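Local structure of protein disulfide isomerase (Pseudomonas aeruginosa, 4N30) at residues L108-G113 and K119-A124; C66-V71 and E200-E205; S47-A52 and R78-H83. The protein probably acts as a thiol-disulfide oxidoreductase of the DsbA subfamily, a thioredoxin-fold enzyme of the machinery that introduces disulfide bonds into proteins. All coordinates share one frame; numbering follows the deposited sequence.

Contact 1. Residues L108-G113 and K119-A124; sequences LVECAG and KAFWSA
Ala120 sets its methyl group against the backbone of Ala112, with Ala120 CB 3.3 Å from Ala112 O. Small residues at this level let the two helical segments run nearly antiparallel, at 154°, with their axes only 7.5 Å apart. One residue on, Phe121 makes the broadest contact. Its CG stands anti to the backbone N (chi1 174°), which swings the ring across to 108-113, where it comes up to Val109 and its edge meets the Glu110 carboxylate. Phe121 CE1 rests 3.7 Å from Val109 CG2, while the neighbouring CD1 comes within 3.3 Å of Val109 O, an oxygen already engaged by Gly113 N inside its own helix. The Glu110 carboxylate lies near the ring plane, its OE2 3.6 Å from Phe121 CE1, and is turned 64° against the ring. That buried oxygen is hydrogen-bonded to His92, which holds it in place. Trp122 points the other way, although Phe121 CD2 lies over one face of its indole. Ala124, a helical turn beyond Ala120, completes the seam: its CB touches Ala112 CB at 3.8 Å and Val109 CG1 at 3.9 Å. All residues that touch are buried. Helix 99-131 thus doubles back on itself, and around it helix 151-160 packs on Leu108 and Ala112 and is tied to the first segment by the Cys111-Cys157 disulfide; helix 162-177 lies against Glu110, strand 86-92 is touched by Val109 and Trp122, and its Trp90 meets the Phe121 ring edge-to-face.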
loop_
_atom_site.group_PDB
_atom_site.type_symbol
_atom_site.label_atom_id
_atom_site.label_comp_id
_atom_site.label_asym_id
_atom_site.label_seq_id
_atom_site.Cartn_x
_atom_site.Cartn_y
_atom_site.Cartn_z
ATOM N N LEU A 108 5.642 11.104 0.059
ATOM C CA LEU A 108 6.805 10.840 0.886
ATOM C C LEU A 108 7.193 9.367 0.766
ATOM O O LEU A 108 8.401 9.055 0.581
ATOM C CB LEU A 108 6.570 11.141 2.359
ATOM C CG LEU A 108 6.533 12.592 2.672
ATOM C CD1 LEU A 108 6.127 12.753 4.135
ATOM C CD2 LEU A 108 7.868 13.253 2.405
ATOM N N VAL A 109 6.218 8.448 0.742
ATOM C CA VAL A 109 6.615 7.041 0.766
ATOM C C VAL A 109 7.171 6.635 -0.663
ATOM O O VAL A 109 8.120 5.828 -0.780
ATOM C CB VAL A 109 5.572 6.025 1.268
ATOM C CG1 VAL A 109 5.209 6.322 2.702
ATOM C CG2 VAL A 109 4.347 5.961 0.371
ATOM N N GLU A 110 6.590 7.194 -1.740
ATOM C CA GLU A 110 7.165 6.932 -3.087
ATOM C C GLU A 110 8.596 7.477 -3.121
ATOM O O GLU A 110 9.505 6.802 -3.687
ATOM C CB GLU A 110 6.327 7.580 -4.175
ATOM C CG GLU A 110 4.916 6.990 -4.358
ATOM C CD GLU A 110 5.008 5.527 -4.832
ATOM O OE1 GLU A 110 5.937 5.190 -5.599
ATOM O OE2 GLU A 110 4.357 4.641 -4.263
ATOM N N CYS A 111 8.794 8.683 -2.577
ATOM C CA CYS A 111 10.147 9.278 -2.617
ATOM C C CYS A 111 11.075 8.482 -1.783
ATOM O O CYS A 111 12.312 8.434 -2.111
ATOM C CB CYS A 111 9.958 10.751 -2.208
ATOM S SG CYS A 111 9.167 11.722 -3.464
ATOM N N ALA A 112 10.650 7.837 -0.695
ATOM C CA ALA A 112 11.465 6.930 0.070
ATOM C C ALA A 112 11.843 5.732 -0.726
ATOM O O ALA A 112 13.084 5.268 -0.631
ATOM C CB ALA A 112 10.748 6.530 1.365
ATOM N N GLY A 113 10.939 5.193 -1.486
ATOM C CA GLY A 113 11.238 4.098 -2.394
ATOM C C GLY A 113 12.350 4.443 -3.378
ATOM O O GLY A 113 13.169 3.592 -3.731
ATOM N N LYS A 119 12.712 -1.609 1.252
ATOM C CA LYS A 119 12.970 -1.531 2.635
ATOM C C LYS A 119 12.646 -0.101 3.140
ATOM O O LYS A 119 11.946 0.090 4.141
ATOM C CB LYS A 119 14.464 -1.877 2.952
ATOM C CG LYS A 119 14.885 -1.674 4.425
ATOM C CD LYS A 119 14.333 -2.776 5.317
ATOM C CE LYS A 119 14.476 -2.492 6.816
ATOM N NZ LYS A 119 15.811 -2.937 7.313
ATOM N N ALA A 120 13.067 0.911 2.378
ATOM C CA ALA A 120 12.762 2.295 2.752
ATOM C C ALA A 120 11.263 2.615 2.629
ATOM O O ALA A 120 10.751 3.361 3.472
ATOM C CB ALA A 120 13.599 3.312 1.928
ATOM N N PHE A 121 10.652 2.104 1.589
ATOM C CA PHE A 121 9.254 2.347 1.369
ATOM C C PHE A 121 8.417 1.823 2.545
ATOM O O PHE A 121 7.630 2.593 3.147
ATOM C CB PHE A 121 8.805 1.673 0.059
ATOM C CG PHE A 121 7.331 1.740 -0.201
ATOM C CD1 PHE A 121 6.865 2.784 -0.967
ATOM C CD2 PHE A 121 6.421 0.794 0.248
ATOM C CE1 PHE A 121 5.516 2.901 -1.304
ATOM C CE2 PHE A 121 5.066 0.906 -0.101
ATOM C CZ PHE A 121 4.626 1.984 -0.841
ATOM N N TRP A 122 8.629 0.592 2.947
ATOM C CA TRP A 122 7.832 0.038 4.031
ATOM C C TRP A 122 8.222 0.574 5.386
ATOM O O TRP A 122 7.338 0.755 6.210
ATOM C CB TRP A 122 7.889 -1.510 3.977
ATOM C CG TRP A 122 7.157 -2.037 2.804
ATOM C CD1 TRP A 122 7.703 -2.468 1.596
ATOM C CD2 TRP A 122 5.745 -2.201 2.665
ATOM N NE1 TRP A 122 6.718 -2.843 0.710
ATOM C CE2 TRP A 122 5.496 -2.733 1.335
ATOM C CE3 TRP A 122 4.610 -1.961 3.520
ATOM C CZ2 TRP A 122 4.215 -2.961 0.880
ATOM C CZ3 TRP A 122 3.327 -2.246 3.050
ATOM C CH2 TRP A 122 3.145 -2.733 1.718
ATOM N N SER A 123 9.478 0.953 5.557
ATOM C CA SER A 123 9.863 1.640 6.767
ATOM C C SER A 123 9.227 3.011 6.850
ATOM O O SER A 123 8.823 3.427 7.948
ATOM C CB SER A 123 11.392 1.741 6.915
ATOM O OG SER A 123 11.918 0.466 7.153
ATOM N N ALA A 124 9.060 3.689 5.728
ATOM C CA ALA A 124 8.469 5.058 5.717
ATOM C C ALA A 124 6.986 4.889 6.021
ATOM O O ALA A 124 6.365 5.776 6.661
ATOM C CB ALA A 124 8.697 5.778 4.418
#

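Contact 2. Residues C66-V71 and E200-E205; sequences CPFCKV and EGMADE
Phe68 and Val71, near the start of helix 67-81, meet the single side chain of Met202 across a small surface contact. Cys66 is at the N-cap of that helix, and its SG accepts a hydrogen bond from Cys69 N (3.3 Å, 166°), a side-chain cap on the first turn. Phe68 follows with its ring standing up beside the methionine. Met202 CE lies at the edge of the ring, near its plane and 3.8 Å from Phe68 CD1. The sulfur is also edge-on, with SD 5.2 Å from the ring centroid and 79° off the normal, a Met-aromatic contact. The bend at the last torsion of the methionine (chi3 -57°) brings its methyl group to this edge, and the two side chains cross at about a right angle. Cys69 starts away from Met202, and its side chain touches Thr183. Val71 then lays CG1 3.9 Å from Met202 SD, so the sulfur touches both side chains; Met202 SD also lies 3.7 Å from Phe68 O. Met202 is the centre of an inverse gamma turn, and its neighbour Gly201 is backbone-bonded to Pro184, which Phe68 touches. Cys66 and Cys69, unlinked here with SG atoms 3.6 Å apart, form a CxxC motif at a helix start, as in the redox site of thioredoxin-fold proteins; Thr183-Pro184 beside it probably corresponds to the cis-proline loop of the family.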
loop_
_atom_site.group_PDB
_atom_site.type_symbol
_atom_site.label_atom_id
_atom_site.label_comp_id
_atom_site.label_asym_id
_atom_site.label_seq_id
_atom_site.Cartn_x
_atom_site.Cartn_y
_atom_site.Cartn_z
ATOM N N CYS A 66 -5.536 6.847 7.466
ATOM C CA CYS A 66 -6.737 6.039 7.813
ATOM C C CYS A 66 -6.438 5.134 8.974
ATOM O O CYS A 66 -5.461 4.377 9.044
ATOM C CB CYS A 66 -7.072 5.208 6.556
ATOM S SG CYS A 66 -8.269 3.884 6.940
ATOM N N PRO A 67 -7.290 5.263 10.022
ATOM C CA PRO A 67 -7.026 4.491 11.258
ATOM C C PRO A 67 -7.181 3.010 11.039
ATOM O O PRO A 67 -6.582 2.241 11.827
ATOM C CB PRO A 67 -8.111 5.072 12.236
ATOM C CG PRO A 67 -9.203 5.529 11.347
ATOM C CD PRO A 67 -8.510 6.095 10.097
ATOM N N PHE A 68 -8.007 2.630 10.104
ATOM C CA PHE A 68 -8.116 1.187 9.774
ATOM C C PHE A 68 -6.847 0.661 9.128
ATOM O O PHE A 68 -6.326 -0.398 9.478
ATOM C CB PHE A 68 -9.361 0.975 8.869
ATOM C CG PHE A 68 -10.670 1.386 9.483
ATOM C CD1 PHE A 68 -11.268 0.603 10.511
ATOM C CD2 PHE A 68 -11.345 2.508 8.966
ATOM C CE1 PHE A 68 -12.536 1.025 11.037
ATOM C CE2 PHE A 68 -12.616 2.867 9.447
ATOM C CZ PHE A 68 -13.199 2.145 10.461
ATOM N N CYS A 69 -6.365 1.442 8.186
ATOM C CA CYS A 69 -5.099 1.049 7.545
ATOM C C CYS A 69 -3.952 1.016 8.548
ATOM O O CYS A 69 -3.078 0.140 8.405
ATOM C CB CYS A 69 -4.799 2.017 6.421
ATOM S SG CYS A 69 -5.934 1.919 5.026
ATOM N N LYS A 70 -3.939 1.956 9.507
ATOM C CA LYS A 70 -2.897 1.908 10.459
ATOM C C LYS A 70 -2.847 0.606 11.300
ATOM O O LYS A 70 -1.795 0.025 11.487
ATOM C CB LYS A 70 -3.022 3.170 11.390
ATOM C CG LYS A 70 -1.977 3.155 12.523
ATOM C CD LYS A 70 -1.995 4.435 13.335
ATOM C CE LYS A 70 -0.940 4.364 14.376
ATOM N NZ LYS A 70 -0.638 5.621 15.155
ATOM N N VAL A 71 -3.991 0.134 11.749
ATOM C CA VAL A 71 -3.911 -1.109 12.545
ATOM C C VAL A 71 -3.822 -2.346 11.632
ATOM O O VAL A 71 -3.293 -3.370 11.988
ATOM C CB VAL A 71 -5.074 -1.198 13.550
ATOM C CG1 VAL A 71 -6.402 -1.170 12.813
ATOM C CG2 VAL A 71 -4.993 -2.436 14.434
ATOM N N GLU A 200 -13.762 -5.512 0.667
ATOM C CA GLU A 200 -13.737 -4.213 1.359
ATOM C C GLU A 200 -13.544 -4.434 2.790
ATOM O O GLU A 200 -14.423 -5.134 3.335
ATOM C CB GLU A 200 -15.005 -3.384 1.042
ATOM C CG GLU A 200 -14.935 -1.998 1.849
ATOM C CD GLU A 200 -15.849 -0.912 1.274
ATOM O OE1 GLU A 200 -16.095 -0.899 0.028
ATOM O OE2 GLU A 200 -16.388 -0.222 2.191
ATOM N N GLY A 201 -12.587 -3.752 3.437
ATOM C CA GLY A 201 -12.411 -3.837 4.918
ATOM C C GLY A 201 -11.187 -4.593 5.327
ATOM O O GLY A 201 -10.292 -4.977 4.529
ATOM N N MET A 202 -11.063 -4.633 6.656
ATOM C CA MET A 202 -9.981 -5.310 7.365
ATOM C C MET A 202 -10.142 -6.809 7.344
ATOM O O MET A 202 -10.406 -7.453 8.408
ATOM C CB MET A 202 -9.747 -4.768 8.784
ATOM C CG MET A 202 -9.426 -3.268 8.761
ATOM S SD MET A 202 -9.138 -2.633 10.454
ATOM C CE MET A 202 -10.641 -3.058 11.241
ATOM N N ALA A 203 -9.898 -7.445 6.209
ATOM C CA ALA A 203 -10.159 -8.889 6.052
ATOM C C ALA A 203 -9.291 -9.691 7.019
ATOM O O ALA A 203 -8.053 -9.608 6.964
ATOM C CB ALA A 203 -9.843 -9.276 4.610
ATOM N N ASP A 204 -9.955 -10.596 7.778
ATOM C CA ASP A 204 -9.323 -11.493 8.715
ATOM C C ASP A 204 -8.843 -12.752 8.020
ATOM O O ASP A 204 -8.920 -12.876 6.785
ATOM C CB ASP A 204 -10.236 -11.863 9.915
ATOM C CG ASP A 204 -11.444 -12.571 9.549
ATOM O OD1 ASP A 204 -11.536 -13.261 8.542
ATOM O OD2 ASP A 204 -12.493 -12.425 10.237
ATOM N N GLU A 205 -8.172 -13.647 8.723
ATOM C CA GLU A 205 -7.567 -14.769 8.011
ATOM C C GLU A 205 -8.618 -15.598 7.315
ATOM O O GLU A 205 -8.305 -16.114 6.227
ATOM C CB GLU A 205 -6.700 -15.636 8.907
ATOM C CG GLU A 205 -7.431 -16.341 10.026
ATOM C CD GLU A 205 -6.483 -17.087 10.991
ATOM O OE1 GLU A 205 -5.211 -17.176 10.757
ATOM O OE2 GLU A 205 -7.041 -17.631 11.982
#

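Contact 3. Residues S47-A52 and R78-H83; sequences SLYGDA and RWVDSH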
loop_
_atom_site.group_PDB
_atom_site.type_symbol
_atom_site.label_atom_id
_atom_site.label_comp_id
_atom_site.label_asym_id
_atom_site.label_seq_id
_atom_site.Cartn_x
_atom_site.Cartn_y
_atom_site.Cartn_z
ATOM N N SER A 47 7.148 -1.037 -3.824
ATOM C CA SER A 47 5.832 -1.169 -3.187
ATOM C C SER A 47 5.442 -2.598 -2.853
ATOM O O SER A 47 4.285 -2.808 -2.386
ATOM C CB SER A 47 4.789 -0.482 -4.105
ATOM O OG SER A 47 4.739 -1.148 -5.357
ATOM N N LEU A 48 6.317 -3.561 -3.064
ATOM C CA LEU A 48 6.096 -5.025 -2.903
ATOM C C LEU A 48 6.639 -5.466 -1.569
ATOM O O LEU A 48 7.781 -5.116 -1.229
ATOM C CB LEU A 48 6.947 -5.822 -3.925
ATOM C CG LEU A 48 6.983 -7.360 -3.722
ATOM C CD1 LEU A 48 5.617 -8.005 -3.892
ATOM C CD2 LEU A 48 7.978 -7.964 -4.688
ATOM N N TYR A 49 5.861 -6.243 -0.786
ATOM C CA TYR A 49 6.327 -6.876 0.434
ATOM C C TYR A 49 6.097 -8.343 0.253
ATOM O O TYR A 49 4.998 -8.801 -0.087
ATOM C CB TYR A 49 5.521 -6.332 1.620
ATOM C CG TYR A 49 5.985 -6.879 2.924
ATOM C CD1 TYR A 49 7.148 -6.384 3.556
ATOM C CD2 TYR A 49 5.316 -7.956 3.511
ATOM C CE1 TYR A 49 7.585 -6.995 4.749
ATOM C CE2 TYR A 49 5.752 -8.595 4.700
ATOM C CZ TYR A 49 6.896 -8.044 5.270
ATOM O OH TYR A 49 7.387 -8.593 6.428
ATOM N N GLY A 50 7.146 -9.163 0.513
ATOM C CA GLY A 50 7.050 -10.627 0.334
ATOM C C GLY A 50 7.759 -11.088 -0.905
ATOM O O GLY A 50 8.510 -10.347 -1.549
ATOM N N ASP A 51 7.480 -12.304 -1.282
ATOM C CA ASP A 51 8.241 -12.933 -2.365
ATOM C C ASP A 51 7.766 -12.421 -3.704
ATOM O O ASP A 51 6.556 -12.484 -3.993
ATOM C CB ASP A 51 8.070 -14.461 -2.254
ATOM C CG ASP A 51 8.861 -15.281 -3.356
ATOM O OD1 ASP A 51 9.417 -14.733 -4.303
ATOM O OD2 ASP A 51 8.844 -16.534 -3.273
ATOM N N ALA A 52 8.624 -11.925 -4.557
ATOM C CA ALA A 52 8.225 -11.433 -5.839
ATOM C C ALA A 52 7.543 -12.496 -6.745
ATOM O O ALA A 52 6.764 -12.126 -7.627
ATOM C CB ALA A 52 9.417 -10.793 -6.613
ATOM N N ARG A 78 2.298 -9.406 8.670
ATOM C CA ARG A 78 2.544 -10.627 9.466
ATOM C C ARG A 78 1.978 -11.835 8.736
ATOM O O ARG A 78 2.626 -12.911 8.581
ATOM C CB ARG A 78 1.874 -10.422 10.823
ATOM C CG ARG A 78 2.455 -11.330 11.893
ATOM C CD ARG A 78 2.032 -11.046 13.332
ATOM N NE ARG A 78 1.185 -12.151 13.778
ATOM C CZ ARG A 78 1.321 -13.393 13.332
ATOM N NH1 ARG A 78 2.311 -13.671 12.503
ATOM N NH2 ARG A 78 0.498 -14.359 13.726
ATOM N N TRP A 79 0.742 -11.693 8.288
ATOM C CA TRP A 79 0.102 -12.797 7.614
ATOM C C TRP A 79 0.912 -13.178 6.379
ATOM O O TRP A 79 1.115 -14.392 6.078
ATOM C CB TRP A 79 -1.389 -12.489 7.360
ATOM C CG TRP A 79 -2.135 -13.676 6.837
ATOM C CD1 TRP A 79 -2.900 -14.545 7.631
ATOM C CD2 TRP A 79 -2.362 -14.091 5.471
ATOM N NE1 TRP A 79 -3.496 -15.452 6.790
ATOM C CE2 TRP A 79 -3.189 -15.267 5.509
ATOM C CE3 TRP A 79 -1.890 -13.658 4.237
ATOM C CZ2 TRP A 79 -3.575 -15.964 4.395
ATOM C CZ3 TRP A 79 -2.280 -14.344 3.086
ATOM C CH2 TRP A 79 -3.084 -15.484 3.155
ATOM N N VAL A 80 1.380 -12.217 5.612
ATOM C CA VAL A 80 2.160 -12.523 4.432
ATOM C C VAL A 80 3.479 -13.198 4.816
ATOM O O VAL A 80 3.899 -14.159 4.145
ATOM C CB VAL A 80 2.365 -11.192 3.656
ATOM C CG1 VAL A 80 3.547 -11.357 2.707
ATOM C CG2 VAL A 80 1.106 -10.778 2.911
ATOM N N ASP A 81 4.056 -12.818 5.941
ATOM C CA ASP A 81 5.295 -13.494 6.465
ATOM C C ASP A 81 5.099 -14.973 6.662
ATOM O O ASP A 81 6.037 -15.747 6.384
ATOM C CB ASP A 81 5.706 -12.905 7.795
ATOM C CG ASP A 81 6.286 -11.509 7.672
ATOM O OD1 ASP A 81 6.685 -11.033 6.577
ATOM O OD2 ASP A 81 6.383 -10.871 8.726
ATOM N N SER A 82 3.911 -15.377 7.086
ATOM C CA SER A 82 3.677 -16.771 7.336
ATOM C C SER A 82 3.023 -17.486 6.169
ATOM O O SER A 82 2.747 -18.690 6.336
ATOM C CB SER A 82 2.932 -16.991 8.635
ATOM O OG SER A 82 1.616 -16.509 8.556
ATOM N N HIS A 83 2.782 -16.811 5.032
ATOM C CA HIS A 83 2.227 -17.440 3.787
ATOM C C HIS A 83 3.004 -17.028 2.622
ATOM O O HIS A 83 2.582 -16.140 1.868
ATOM C CB HIS A 83 0.757 -17.017 3.629
ATOM C CG HIS A 83 -0.049 -17.460 4.769
ATOM N ND1 HIS A 83 -0.157 -16.753 5.924
ATOM C CD2 HIS A 83 -0.772 -18.655 4.965
ATOM C CE1 HIS A 83 -0.952 -17.401 6.789
ATOM N NE2 HIS A 83 -1.311 -18.585 6.190
#
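Tyr49 reaches across to Asp81 and Val80, and nearly all of the close packing belongs to this one ring. With CG anti to the backbone N (chi1 -177°), the side chain extends from the edge strand alongside the last turn of helix 67-81. The hydroxyl gives a short hydrogen bond, Tyr49 OH to Asp81 OD1 at 2.5 Å, which uses the syn lone pair of the carboxylate oxygen. That oxygen lies at the edge of the phenol, near its plane, while the carboxylate as a whole is turned 48° from the ring. Nearer the strand, Val80 CG1 approaches the ring obliquely, 3.9 Å from Tyr49 CD2, as the two side chains slide past each other in opposite directions. Val80 is buried against Leu88 of the sheet. Trp122 meets the tyrosine ring edge-to-face, and Lys77 makes a cation-pi contact with it.

The other side, where Gly50 and Asp51 are exposed to solvent, is looser. Gly50 only brushes the helix, with its CA 4.3 Å from Val80 CG1, and Asp51 makes no contact with the helix; its OD1 bonds to Lys53 N. Beyond Asp81, itself exposed, the chain is fastened by its own bonds: His83 ND1 gives a nearly straight bond to Trp79 O (2.7 Å, 169°), and ND1 also lies over the centre of the Trp79 indole face.

The whole joins the outermost strand 48-49 to the C-terminal end of helix 67-81, the helix of the right-handed beta-alpha-beta crossover between strands 56-62 and 86-92 that is characteristic of the thioredoxin fold.

Overall arrangement
From the N terminus, the chain first lays down strand 48-49, and contact 3 closes a loop of moderate length by bringing the end of helix 67-81 back to it. Contact 2 opens within that loop, at 66-71, and closes only near the C terminus at 200-205, so the two cross and share helix 67-81; Glu205 also packs on Trp79. Contact 1 is a short local closure within helix 99-131, lying inside the long span of contact 2 and following contact 3 in series. It touches contact 3 through a weak hydrogen bond from Trp122 NE1 to Leu48 O and through Phe121 against Ser47. Together they tie the edge strand, the CxxC helix, helix 99-131 and the loop between strand 196-200 and helix 205-216 around one sheet.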